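PDB 7L32: MPT synthase subunit 2 from Burkholderia ambifaria, which probably acts as the catalytic large subunit of molybdopterin synthase, helping convert cyclic pyranopterin monophosphate into molybdopterin by sulfur transfer from its small partner subunit. Local coordinates for residues T11-T16 against A87-V92; A26-R31 against G83-I88; A37-V42 against V104-S109; E60-M65 against P130-E135; Q100-A105 against F120-L125. All coordinates share one frame; numbering follows the deposited sequence. Where two conformers were deposited one is given.

Contact 1 of 5, residues T11-T16 against A87-V92; sequences TIRIQT and AIVHRV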
# COMPACT_ATOMS: atom_id res chain seq x y z
N THR A 11 12.38 10.24 -4.67
CA THR A 11 12.54 11.07 -3.47
C THR A 11 12.73 10.19 -2.25
O THR A 11 11.84 9.42 -1.87
CB THR A 11 11.32 11.97 -3.29
OG1 THR A 11 11.19 12.82 -4.44
CG2 THR A 11 11.45 12.79 -2.04
N ILE A 12 13.91 10.27 -1.63
CA ILE A 12 14.29 9.42 -0.51
C ILE A 12 14.78 10.32 0.61
O ILE A 12 15.64 11.17 0.38
CB ILE A 12 15.38 8.40 -0.91
CG1 ILE A 12 14.79 7.21 -1.66
CG2 ILE A 12 16.17 7.96 0.31
CD1 ILE A 12 14.51 7.44 -3.12
N ARG A 13 14.25 10.13 1.83
CA ARG A 13 14.59 10.99 2.96
C ARG A 13 14.70 10.18 4.25
O ARG A 13 13.92 9.26 4.48
CB ARG A 13 13.51 12.07 3.14
CG ARG A 13 13.98 13.45 3.37
CD ARG A 13 12.85 14.41 3.03
NE ARG A 13 11.66 14.22 3.84
CZ ARG A 13 10.43 14.07 3.35
NH1 ARG A 13 10.21 14.07 2.04
NH2 ARG A 13 9.40 13.95 4.18
N ILE A 14 15.66 10.56 5.08
CA ILE A 14 15.78 10.07 6.45
C ILE A 14 15.65 11.28 7.37
O ILE A 14 16.36 12.28 7.18
CB ILE A 14 17.13 9.35 6.69
CG1 ILE A 14 17.17 8.04 5.88
CG2 ILE A 14 17.33 9.06 8.18
CD1 ILE A 14 18.57 7.51 5.67
N GLN A 15 14.79 11.19 8.38
CA GLN A 15 14.50 12.34 9.22
C GLN A 15 14.10 11.87 10.62
O GLN A 15 13.70 10.73 10.82
CB GLN A 15 13.37 13.20 8.63
CG GLN A 15 12.02 12.45 8.58
CD GLN A 15 10.97 13.20 7.78
OE1 GLN A 15 11.24 13.70 6.68
NE2 GLN A 15 9.76 13.30 8.33
N THR A 16 14.18 12.79 11.58
CA THR A 16 13.67 12.50 12.92
C THR A 16 12.20 12.88 13.05
O THR A 16 11.46 12.21 13.79
CB THR A 16 14.47 13.23 14.00
OG1 THR A 16 14.39 14.65 13.81
CG2 THR A 16 15.95 12.79 14.01
N ALA A 87 8.77 6.72 -3.58
CA ALA A 87 9.12 7.65 -2.50
C ALA A 87 9.37 6.85 -1.23
O ALA A 87 8.65 5.89 -0.94
CB ALA A 87 8.01 8.69 -2.26
N ILE A 88 10.43 7.21 -0.49
CA ILE A 88 10.76 6.54 0.76
C ILE A 88 11.05 7.61 1.80
O ILE A 88 11.85 8.53 1.55
CB ILE A 88 11.99 5.62 0.63
CG1 ILE A 88 11.82 4.60 -0.52
CG2 ILE A 88 12.29 4.90 1.99
CD1 ILE A 88 13.13 3.86 -0.91
N VAL A 89 10.39 7.51 2.96
CA VAL A 89 10.74 8.33 4.13
C VAL A 89 10.98 7.39 5.30
O VAL A 89 10.09 6.59 5.65
CB VAL A 89 9.66 9.36 4.49
CG1 VAL A 89 10.13 10.26 5.66
CG2 VAL A 89 9.27 10.22 3.26
N HIS A 90 12.16 7.45 5.91
CA HIS A 90 12.45 6.60 7.05
C HIS A 90 12.83 7.48 8.24
O HIS A 90 13.57 8.46 8.08
CB HIS A 90 13.58 5.61 6.72
CG HIS A 90 13.56 4.37 7.57
ND1 HIS A 90 13.69 4.39 8.94
CD2 HIS A 90 13.49 3.06 7.22
CE1 HIS A 90 13.67 3.16 9.41
NE2 HIS A 90 13.55 2.32 8.39
N ARG A 91 12.31 7.15 9.41
CA ARG A 91 12.64 7.94 10.59
C ARG A 91 13.80 7.31 11.35
O ARG A 91 14.08 6.12 11.22
CB ARG A 91 11.44 8.08 11.52
CG ARG A 91 10.28 8.84 10.87
CD ARG A 91 9.12 8.96 11.83
NE ARG A 91 9.41 9.87 12.93
CZ ARG A 91 8.75 9.88 14.08
NH1 ARG A 91 7.79 9.01 14.33
NH2 ARG A 91 9.08 10.79 15.00
N VAL A 92 14.47 8.15 12.15
CA VAL A 92 15.50 7.72 13.09
C VAL A 92 15.27 8.45 14.41
O VAL A 92 14.41 9.33 14.51
CB VAL A 92 16.93 7.99 12.56
CG1 VAL A 92 17.24 7.07 11.38
CG2 VAL A 92 17.10 9.44 12.16
O HOH W 1 12.61 10.82 15.91

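Contact 2 of 5, residues A26-R31 against G83-I88; sequences AALRAR and GIDVAI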
# COMPACT_ATOMS: atom_id res chain seq x y z
N ALA A 26 0.41 12.88 -1.97
CA ALA A 26 0.04 13.95 -2.89
C ALA A 26 1.24 14.46 -3.68
O ALA A 26 1.13 14.73 -4.88
CB ALA A 26 -0.62 15.11 -2.14
N ALA A 27 2.39 14.61 -3.02
CA ALA A 27 3.58 15.07 -3.73
C ALA A 27 4.03 14.04 -4.78
O ALA A 27 4.41 14.43 -5.89
CB ALA A 27 4.70 15.38 -2.74
N LEU A 28 3.98 12.74 -4.45
CA LEU A 28 4.34 11.72 -5.43
C LEU A 28 3.41 11.77 -6.64
O LEU A 28 3.87 11.69 -7.79
CB LEU A 28 4.31 10.32 -4.79
CG LEU A 28 4.75 9.16 -5.69
CD1 LEU A 28 6.20 9.38 -6.14
CD2 LEU A 28 4.59 7.77 -5.03
N ARG A 29 2.10 11.92 -6.42
CA ARG A 29 1.17 12.04 -7.54
C ARG A 29 1.45 13.29 -8.36
O ARG A 29 1.35 13.27 -9.60
CB ARG A 29 -0.28 12.08 -7.02
CG ARG A 29 -0.74 10.83 -6.31
CD ARG A 29 -2.27 10.88 -6.15
NE ARG A 29 -2.83 9.63 -5.65
CZ ARG A 29 -3.08 8.56 -6.40
NH1 ARG A 29 -2.76 8.53 -7.68
NH2 ARG A 29 -3.67 7.50 -5.85
N ALA A 30 1.81 14.39 -7.70
CA ALA A 30 2.11 15.62 -8.43
C ALA A 30 3.35 15.48 -9.31
O ALA A 30 3.49 16.23 -10.28
CB ALA A 30 2.28 16.79 -7.46
N ARG A 31 4.26 14.57 -8.98
CA ARG A 31 5.43 14.31 -9.82
C ARG A 31 5.16 13.30 -10.92
O ARG A 31 6.06 13.01 -11.71
CB ARG A 31 6.64 13.86 -8.97
CG ARG A 31 7.12 14.94 -7.99
CD ARG A 31 8.43 14.54 -7.28
NE ARG A 31 8.35 13.30 -6.52
CZ ARG A 31 7.90 13.23 -5.27
NH1 ARG A 31 7.40 14.30 -4.66
NH2 ARG A 31 7.98 12.08 -4.62
N GLY A 83 8.83 2.69 -15.60
CA GLY A 83 7.66 3.55 -15.56
C GLY A 83 7.08 3.81 -14.18
O GLY A 83 6.12 4.58 -14.06
N ILE A 84 7.60 3.17 -13.13
CA ILE A 84 7.12 3.45 -11.77
C ILE A 84 7.85 4.68 -11.24
O ILE A 84 8.84 5.14 -11.82
CB ILE A 84 7.33 2.26 -10.81
CG1 ILE A 84 8.83 2.01 -10.58
CG2 ILE A 84 6.63 1.00 -11.34
CD1 ILE A 84 9.13 1.11 -9.36
N ASP A 85 7.35 5.25 -10.14
CA ASP A 85 8.10 6.21 -9.33
C ASP A 85 7.94 5.77 -7.89
O ASP A 85 6.97 5.08 -7.53
CB ASP A 85 7.61 7.66 -9.53
CG ASP A 85 8.65 8.71 -9.11
OD1 ASP A 85 9.80 8.32 -8.76
OD2 ASP A 85 8.30 9.91 -9.12
N VAL A 86 8.94 6.13 -7.06
CA VAL A 86 9.12 5.59 -5.71
C VAL A 86 9.41 6.74 -4.76
O VAL A 86 10.25 7.60 -5.05
CB VAL A 86 10.30 4.59 -5.64
CG1 VAL A 86 10.48 4.05 -4.20
CG2 VAL A 86 10.16 3.47 -6.65
N ALA A 87 8.77 6.72 -3.58
CA ALA A 87 9.12 7.65 -2.50
C ALA A 87 9.37 6.85 -1.23
O ALA A 87 8.65 5.89 -0.94
CB ALA A 87 8.01 8.69 -2.26
N ILE A 88 10.43 7.21 -0.49
CA ILE A 88 10.76 6.54 0.76
C ILE A 88 11.05 7.61 1.80
O ILE A 88 11.85 8.53 1.55
CB ILE A 88 11.99 5.62 0.63
CG1 ILE A 88 11.82 4.60 -0.52
CG2 ILE A 88 12.29 4.90 1.99
CD1 ILE A 88 13.13 3.86 -0.91
O HOH W 2 9.85 10.17 -5.76
O HOH W 3 9.85 11.81 -8.45

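Contact 3 of 5, residues A37-V42 against V104-S109; sequences ALACFV and VATVAS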
# COMPACT_ATOMS: atom_id res chain seq x y z
N ALA A 37 -2.15 4.49 -10.23
CA ALA A 37 -2.24 3.37 -9.30
C ALA A 37 -1.17 3.58 -8.24
O ALA A 37 0.01 3.62 -8.58
CB ALA A 37 -2.02 2.04 -10.02
N LEU A 38 -1.58 3.74 -6.98
CA LEU A 38 -0.62 4.07 -5.92
C LEU A 38 -0.67 3.00 -4.83
O LEU A 38 -1.73 2.74 -4.26
CB LEU A 38 -0.94 5.47 -5.36
CG LEU A 38 -0.01 5.95 -4.25
CD1 LEU A 38 0.41 7.41 -4.48
CD2 LEU A 38 -0.82 5.85 -2.99
N ALA A 39 0.48 2.38 -4.54
CA ALA A 39 0.57 1.43 -3.44
C ALA A 39 1.47 2.02 -2.37
O ALA A 39 2.50 2.64 -2.68
CB ALA A 39 1.16 0.09 -3.90
N CYS A 40 1.10 1.84 -1.10
CA CYS A 40 1.96 2.35 -0.05
C CYS A 40 2.03 1.37 1.11
O CYS A 40 1.21 0.45 1.27
CB CYS A 40 1.51 3.75 0.41
SG CYS A 40 -0.18 3.87 1.00
N PHE A 41 3.10 1.55 1.88
CA PHE A 41 3.28 0.74 3.07
C PHE A 41 3.75 1.67 4.17
O PHE A 41 4.60 2.53 3.93
CB PHE A 41 4.30 -0.40 2.89
CG PHE A 41 4.51 -1.21 4.15
CD1 PHE A 41 3.67 -2.29 4.45
CD2 PHE A 41 5.50 -0.85 5.08
CE1 PHE A 41 3.83 -3.01 5.63
CE2 PHE A 41 5.67 -1.58 6.26
CZ PHE A 41 4.85 -2.65 6.54
N VAL A 42 3.18 1.52 5.37
CA VAL A 42 3.64 2.24 6.55
C VAL A 42 3.91 1.22 7.65
O VAL A 42 3.00 0.49 8.06
CB VAL A 42 2.63 3.29 7.04
CG1 VAL A 42 3.14 3.97 8.31
CG2 VAL A 42 2.38 4.33 5.94
N VAL A 104 6.83 3.68 2.44
CA VAL A 104 7.25 3.51 1.05
C VAL A 104 5.99 3.67 0.21
O VAL A 104 4.96 3.06 0.53
CB VAL A 104 7.89 2.14 0.80
CG1 VAL A 104 8.14 1.96 -0.72
CG2 VAL A 104 9.24 2.03 1.58
N ALA A 105 6.06 4.52 -0.81
CA ALA A 105 4.93 4.68 -1.75
C ALA A 105 5.45 4.54 -3.17
O ALA A 105 6.53 5.04 -3.50
CB ALA A 105 4.27 6.05 -1.56
N THR A 106 4.69 3.84 -4.02
CA THR A 106 5.04 3.69 -5.43
C THR A 106 3.82 4.04 -6.26
O THR A 106 2.68 3.87 -5.81
CB THR A 106 5.51 2.28 -5.79
OG1 THR A 106 4.45 1.32 -5.57
CG2 THR A 106 6.77 1.87 -4.97
N VAL A 107 4.05 4.54 -7.46
CA VAL A 107 2.96 4.81 -8.39
C VAL A 107 3.31 4.18 -9.73
O VAL A 107 4.49 4.10 -10.11
CB VAL A 107 2.66 6.33 -8.53
CG1 VAL A 107 3.88 7.14 -9.03
CG2 VAL A 107 1.44 6.58 -9.43
N ALA A 108 2.28 3.71 -10.43
CA ALA A 108 2.44 3.07 -11.72
C ALA A 108 1.16 3.26 -12.51
O ALA A 108 0.13 3.71 -11.98
CB ALA A 108 2.76 1.57 -11.56
N SER A 109 1.21 2.89 -13.78
CA SER A 109 -0.01 2.95 -14.57
C SER A 109 -1.03 1.91 -14.10
O SER A 109 -2.24 2.13 -14.25
CB SER A 109 0.31 2.77 -16.06
OG SER A 109 0.83 1.48 -16.31

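Contact 4 of 5, residues E60-M65 against P130-E135; sequences EHYPGM and PFWKKE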
# COMPACT_ATOMS: atom_id res chain seq x y z
N GLU A 60 19.35 4.45 14.54
CA GLU A 60 20.31 5.36 13.94
C GLU A 60 20.71 4.84 12.57
O GLU A 60 20.76 3.63 12.34
CB GLU A 60 21.56 5.54 14.82
CG GLU A 60 21.36 6.42 16.06
CD GLU A 60 20.47 7.64 15.82
OE1 GLU A 60 20.62 8.31 14.76
OE2 GLU A 60 19.62 7.94 16.69
N HIS A 61 20.98 5.77 11.66
CA HIS A 61 21.44 5.46 10.32
C HIS A 61 22.91 5.85 10.20
O HIS A 61 23.50 6.37 11.15
CB HIS A 61 20.59 6.19 9.27
CG HIS A 61 20.79 7.68 9.27
ND1 HIS A 61 20.62 8.45 10.40
CD2 HIS A 61 21.17 8.53 8.29
CE1 HIS A 61 20.87 9.71 10.11
NE2 HIS A 61 21.21 9.79 8.83
N TYR A 62 23.50 5.57 9.03
CA TYR A 62 24.86 6.00 8.70
C TYR A 62 24.72 7.19 7.74
O TYR A 62 24.39 6.99 6.56
CB TYR A 62 25.64 4.85 8.05
CG TYR A 62 27.15 5.04 7.86
CD1 TYR A 62 27.72 6.29 7.66
CD2 TYR A 62 28.00 3.94 7.86
CE1 TYR A 62 29.10 6.45 7.48
CE2 TYR A 62 29.38 4.08 7.68
CZ TYR A 62 29.92 5.34 7.48
OH TYR A 62 31.29 5.48 7.30
N PRO A 63 24.90 8.42 8.20
CA PRO A 63 24.61 9.59 7.35
C PRO A 63 25.31 9.52 5.99
O PRO A 63 26.50 9.24 5.90
CB PRO A 63 25.11 10.77 8.19
CG PRO A 63 24.96 10.29 9.58
CD PRO A 63 25.30 8.83 9.56
N GLY A 64 24.53 9.74 4.93
CA GLY A 64 25.04 9.63 3.58
C GLY A 64 24.99 8.20 3.07
O GLY A 64 24.39 7.93 2.03
N MET A 65 25.61 7.28 3.81
CA MET A 65 25.64 5.87 3.41
C MET A 65 24.23 5.28 3.31
O MET A 65 23.88 4.62 2.32
CB MET A 65 26.48 5.09 4.44
CG MET A 65 26.44 3.58 4.34
SD MET A 65 27.81 2.91 3.35
CE MET A 65 29.22 3.38 4.33
N PRO A 130 21.42 0.15 5.79
CA PRO A 130 22.17 0.20 7.07
C PRO A 130 21.49 1.02 8.15
O PRO A 130 21.47 2.26 8.09
CB PRO A 130 23.51 0.83 6.68
CG PRO A 130 23.60 0.69 5.19
CD PRO A 130 22.17 0.77 4.69
N PHE A 131 20.95 0.33 9.16
CA PHE A 131 20.38 0.94 10.35
C PHE A 131 20.86 0.15 11.55
O PHE A 131 21.16 -1.04 11.42
CB PHE A 131 18.84 0.93 10.35
CG PHE A 131 18.22 1.91 9.40
CD1 PHE A 131 18.05 3.23 9.77
CD2 PHE A 131 17.82 1.50 8.14
CE1 PHE A 131 17.47 4.15 8.89
CE2 PHE A 131 17.26 2.40 7.26
CZ PHE A 131 17.08 3.73 7.63
N TRP A 132 20.89 0.81 12.71
CA TRP A 132 21.33 0.20 13.97
C TRP A 132 20.34 0.53 15.07
O TRP A 132 19.81 1.64 15.12
CB TRP A 132 22.73 0.69 14.38
CG TRP A 132 23.83 0.16 13.49
CD1 TRP A 132 24.65 -0.90 13.75
CD2 TRP A 132 24.21 0.66 12.19
NE1 TRP A 132 25.53 -1.08 12.70
CE2 TRP A 132 25.28 -0.15 11.73
CE3 TRP A 132 23.76 1.71 11.38
CZ2 TRP A 132 25.90 0.07 10.50
CZ3 TRP A 132 24.38 1.91 10.14
CH2 TRP A 132 25.44 1.10 9.72
N LYS A 133 20.13 -0.43 15.97
CA LYS A 133 19.25 -0.29 17.12
C LYS A 133 20.09 -0.30 18.39
O LYS A 133 21.02 -1.09 18.52
CB LYS A 133 18.24 -1.44 17.20
CG LYS A 133 16.80 -1.06 16.93
CD LYS A 133 15.89 -2.28 17.03
CE LYS A 133 16.00 -2.95 18.39
NZ LYS A 133 15.24 -2.25 19.48
N LYS A 134 19.77 0.60 19.32
CA LYS A 134 20.47 0.63 20.59
C LYS A 134 19.91 -0.45 21.51
O LYS A 134 18.70 -0.59 21.64
CB LYS A 134 20.34 2.01 21.25
CG LYS A 134 21.30 2.21 22.42
CD LYS A 134 21.00 3.48 23.20
CE LYS A 134 19.76 3.30 24.08
NZ LYS A 134 19.62 4.39 25.09
N GLU A 135 20.80 -1.22 22.13
CA GLU A 135 20.40 -2.25 23.09
C GLU A 135 21.34 -2.23 24.28
O GLU A 135 22.55 -2.03 24.12
CB GLU A 135 20.38 -3.64 22.44
CG GLU A 135 19.20 -3.83 21.50
CD GLU A 135 19.22 -5.16 20.76
OE1 GLU A 135 20.17 -5.95 20.97
OE2 GLU A 135 18.29 -5.40 19.96

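Contact 5 of 5, residues Q100-A105 against F120-L125; sequences QIVMVA and FVMDYL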
# COMPACT_ATOMS: atom_id res chain seq x y z
N GLN A 100 5.02 5.90 13.81
CA GLN A 100 5.42 5.55 12.46
C GLN A 100 6.93 5.45 12.36
O GLN A 100 7.66 6.29 12.89
CB GLN A 100 4.91 6.59 11.46
CG GLN A 100 3.39 6.67 11.36
CD GLN A 100 2.91 7.70 10.35
OE1 GLN A 100 2.03 7.41 9.54
NE2 GLN A 100 3.45 8.92 10.42
N ILE A 101 7.41 4.42 11.66
CA ILE A 101 8.85 4.22 11.40
C ILE A 101 9.21 4.58 9.97
O ILE A 101 10.18 5.28 9.72
CB ILE A 101 9.25 2.75 11.69
CG1 ILE A 101 8.96 2.36 13.13
CG2 ILE A 101 10.73 2.52 11.38
CD1 ILE A 101 9.04 0.85 13.33
N VAL A 102 8.47 4.04 9.01
CA VAL A 102 8.91 4.08 7.62
C VAL A 102 7.67 4.10 6.75
O VAL A 102 6.66 3.49 7.09
CB VAL A 102 9.82 2.87 7.31
CG1 VAL A 102 9.12 1.56 7.65
CG2 VAL A 102 10.30 2.87 5.86
N MET A 103 7.75 4.83 5.65
CA MET A 103 6.73 4.71 4.61
C MET A 103 7.42 4.53 3.27
O MET A 103 8.46 5.14 3.00
CB MET A 103 5.80 5.94 4.57
CG MET A 103 6.44 7.29 4.26
SD MET A 103 5.16 8.32 3.47
CE MET A 103 5.17 7.58 1.86
N VAL A 104 6.83 3.68 2.44
CA VAL A 104 7.25 3.51 1.05
C VAL A 104 5.99 3.67 0.21
O VAL A 104 4.96 3.06 0.53
CB VAL A 104 7.89 2.14 0.80
CG1 VAL A 104 8.14 1.96 -0.72
CG2 VAL A 104 9.24 2.03 1.58
N ALA A 105 6.06 4.52 -0.81
CA ALA A 105 4.93 4.68 -1.75
C ALA A 105 5.45 4.54 -3.17
O ALA A 105 6.53 5.04 -3.50
CB ALA A 105 4.27 6.05 -1.56
N PHE A 120 8.79 -5.06 -3.07
CA PHE A 120 10.22 -5.25 -3.35
C PHE A 120 11.07 -4.23 -2.59
O PHE A 120 12.10 -4.58 -1.98
CB PHE A 120 10.48 -5.17 -4.86
CG PHE A 120 11.95 -5.16 -5.23
CD1 PHE A 120 12.65 -6.34 -5.36
CD2 PHE A 120 12.62 -3.95 -5.45
CE1 PHE A 120 14.04 -6.35 -5.65
CE2 PHE A 120 13.98 -3.94 -5.75
CZ PHE A 120 14.70 -5.14 -5.86
N VAL A 121 10.69 -2.95 -2.66
CA VAL A 121 11.46 -1.91 -1.98
C VAL A 121 11.48 -2.16 -0.47
O VAL A 121 12.53 -2.03 0.17
CB VAL A 121 10.90 -0.50 -2.31
CG1 VAL A 121 11.55 0.58 -1.41
CG2 VAL A 121 11.15 -0.13 -3.80
N MET A 122 10.33 -2.54 0.12
CA MET A 122 10.30 -2.82 1.55
C MET A 122 11.18 -4.01 1.91
O MET A 122 11.93 -3.96 2.91
CB MET A 122 8.85 -3.09 2.04
CG MET A 122 8.05 -1.79 2.37
SD MET A 122 8.87 -0.77 3.65
CE MET A 122 8.88 -1.91 5.01
N ASP A 123 11.12 -5.10 1.12
CA ASP A 123 11.95 -6.28 1.39
C ASP A 123 13.44 -5.92 1.34
O ASP A 123 14.22 -6.34 2.20
CB ASP A 123 11.67 -7.38 0.38
CG ASP A 123 10.35 -8.10 0.63
OD1 ASP A 123 9.77 -7.99 1.74
OD2 ASP A 123 9.89 -8.78 -0.31
N TYR A 124 13.84 -5.19 0.30
CA TYR A 124 15.25 -4.82 0.13
C TYR A 124 15.69 -3.84 1.21
O TYR A 124 16.78 -3.96 1.78
CB TYR A 124 15.39 -4.21 -1.28
CG TYR A 124 16.75 -4.11 -1.95
CD1 TYR A 124 17.94 -4.34 -1.25
CD2 TYR A 124 16.84 -3.69 -3.28
CE1 TYR A 124 19.18 -4.20 -1.88
CE2 TYR A 124 18.08 -3.56 -3.92
CZ TYR A 124 19.25 -3.81 -3.22
OH TYR A 124 20.48 -3.67 -3.83
N LEU A 125 14.82 -2.87 1.53
CA LEU A 125 15.08 -1.95 2.63
C LEU A 125 15.32 -2.69 3.94
O LEU A 125 16.32 -2.46 4.64
CB LEU A 125 13.89 -0.98 2.78
CG LEU A 125 13.93 0.15 3.82
CD1 LEU A 125 12.97 1.27 3.37
CD2 LEU A 125 13.55 -0.33 5.23

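Contact 1 of 5, residues T11-T16 against A87-V92
R91 runs along the end of the 11-16 segment and fastens it. Its CB rests 3.6 Å from Q15 O and CG passes the same carbonyl, after which a bend at chi3 (70°) brings the guanidinium round to T16. There NE and NH2 both donate side-on to T16 O, which lies in the guanidinium plane. The R91 NH2 bond to T16 O (3.0 Å) is nearly along the C=O axis, whereas NE arrives from above the carbonyl plane. NH1 bonds to Q100 O, so all three nitrogens are engaged. A water donates to both T16 O and V92 O.

Five backbone N-H...O bonds, from I88 N to T11 O through to V92 N to Q15 O, pair the strands in parallel. V89 packs against two polar side chains: its CG2 lies over a face of the R13 guanidinium, 3.8 Å from R13 NH2, and its CG1 is 3.7 Å from Q15 CD. R13 NE and NH2 share Q15 OE1, which ties these two side chains of the same strand together. On the reverse face I12 CG1 lies alongside I88 CD1 at 3.8 Å.

Strand 11-15 is the outermost strand on its side of the mixed sheet within this chain. Helix 65-80 packs on I12 and I14, helix 111-128 packs on I88 and H90, and R13 reaches E24 of helix 21-30 in a salt bridge.

Contact 2 of 5, residues A26-R31 against G83-I88
L28 is the first residue of the 26-31 segment to meet the strand. With CG trans to the backbone N (chi1 -177°), its side chain extends from the helix toward the sheet, and CD1 comes 3.7 Å from D85 OD2 as the two side chains run alongside one another head to tail. The same methyl lies 4.3 Å from A87 CB.

Three residues on, just past the end of the helix, R31 bends at chi3 and lays a face of its guanidinium against L28 CA. The edge of that group, at NH2, is 4.1 Å from A87 CB. R31 NE and D85 OD2 are 4.3 Å apart, too far for a salt bridge, and a water lies between them, accepting from R31 NE at 2.9 Å and close to D85 OD2. A second water accepts from R31 NH2 and donates to V86 O at 2.7 Å, so the arginine is linked to the backbone of strand 85-91 through solvent. D85 OD2 also accepts from N32 ND2, while OD1 takes the V86 N-H from above the carboxylate plane. These bonds fix the rotation of the carboxylate.

The C-terminal part of helix 21-30 thus runs roughly antiparallel to the start of strand 85-91, with 154° between their directions. L28 continues onto A105 and V107 of strand 100-108, and R31 touches T11 of strand 11-15.

Contact 3 of 5, residues A37-V42 against V104-S109
C40 and A105 face each other in a non-hydrogen-bonded pair, with C40 CB 4.1 Å from A105 CB. In the conformer given, SG lies between the backbone N and the carbonyl carbon (chi1 57°); C40 is disulfide-bonded to C40 of the second subunit.

On the same face L38 takes an extended first torsion that sends its branches toward helix 21-30, leaving CG 3.7 Å from T106 O. The opposite face carries A37, A39, F41, V104, T106 and A108. There T106 OG1 lies between its backbone N and carbonyl carbon (chi1 63°), 3.9 Å from A39 CB; from this position it hydrogen-bonds to A114 O, which satisfies a buried hydroxyl. A37 CB lies 3.4 Å from A108 O. F41 swings its ring trans to the backbone N (chi1 179°), carrying it away from V104 and onto M122 of its own chain and F115 of the second subunit.

Between the backbones, six N-H...O bonds join the strands in three reciprocal pairs, A37 with A108, A39 with T106 and F41 with V104.

Strand 37-44 is the last strand of the mixed sheet within its own chain, but residues 38-42 pair antiparallel with a strand of the second subunit, which makes one continuous sheet of the two subunits. Helix 21-30 packs on the L38 and A105 face, and helix 111-128 on that of F41, V104 and T106.

Contact 4 of 5, residues E60-M65 against P130-E135
E60 and W132 form the firm part of this contact, an antiparallel hydrogen-bonded pair. E60 N donates to W132 O at 2.9 Å, and W132 N returns a bond to E60 O at 2.8 Å. E60 O is also approached by W132 CE3 (3.7 Å) and lies in the plane of the indole, at its edge. On the other face of the strands the buried F131 ring presses CE1 against H61 CB at 3.7 Å. H61 has CG placed between its backbone N and carbonyl carbon (chi1 69°), which turns the imidazole away from F131 and lets P63 CD sit over one of its faces.

The pairing then opens out. Towards Y62 it gives way to side-chain contacts, which are sparser on this more exposed side. Y62 CB touches W132 CZ3 at 3.8 Å, while W132 CH2 lies near the plane of the tyrosine ring at its edge. M65 packs its CB over a face of the Y62 ring and its CG 4.1 Å from P130 CG, the two side chains crossing at about a right angle. T66 fixes this looser part, since its OG1 hydrogen-bonds with both Y62 N and P130 O. G64 is the N-cap of helix 65-80, and its N-H is taken by E67 OE1.

W143 of strand 141-145 packs against E60 and W132. The pairing belongs to the second, fully antiparallel sheet that stands beside the main mixed sheet, consistent with the alpha/beta hammerhead fold and additional antiparallel sheet known for MoaE proteins.

Contact 5 of 5, residues Q100-A105 against F120-L125
M122 is folded back on itself, with chi2 -58° and chi3 -61°, so that its sulfur rather than its terminal methyl makes the closest approach to the strand. SD lies 3.5 Å from V104 CG2, and the methionine and valine side chains pass in antiparallel fashion. The CE methyl beyond it reaches V102 CG1 only loosely, at 4.4 Å.

V104 serves two further helix residues. Its CG1, trans to the backbone N (chi1 173°), meets V121 CG1 at 3.7 Å, the two side chains lying at a slant to one another. Its CG2 also touches L125 CD1, at 4.2 Å. L125 CD1 in turn meets V102 CG2 tip to tip at 4.0 Å.

The strand and helix are successive elements of an alpha/beta layer: strand 100-108 leads into helix 111-128, which doubles back across the sheet with 144° between the two directions. I101 and V102 both face G43 of the neighbouring strand in a classic beta bulge at the start of the strand's contact with the helix, V102 itself belonging to both. V102 and V104 point toward the helix, whereas M103 between them turns to the other face, onto L21 and E24 of helix 21-30.

V121 is also packed on I88 of strand 85-91 and on A77 of helix 65-80. M122 reaches across the dimer interface onto R111 of the second subunit.

How the contacts relate
Contacts 1, 2, 3 and 5 all involve the mixed sheet. Contacts 1 and 3 join its strands at either side, their centres about 15 Å apart, and A87 N, 2.8 Å from A105 O in a probable hydrogen bond, connects the inner two. Contact 2 covers one face of this sheet and contact 5 the other. Contacts 3 and 5 share V104 and A105, and F41 CE2 lies 3.5 Å from M122 CE; both touch the second subunit. Contact 4, in the second, fully antiparallel sheet, is about 25 Å centre to centre from contacts 2 and 3, but meets contact 1 where the H90 and F131 rings stack, with H90 CG 3.6 Å from F131 CZ.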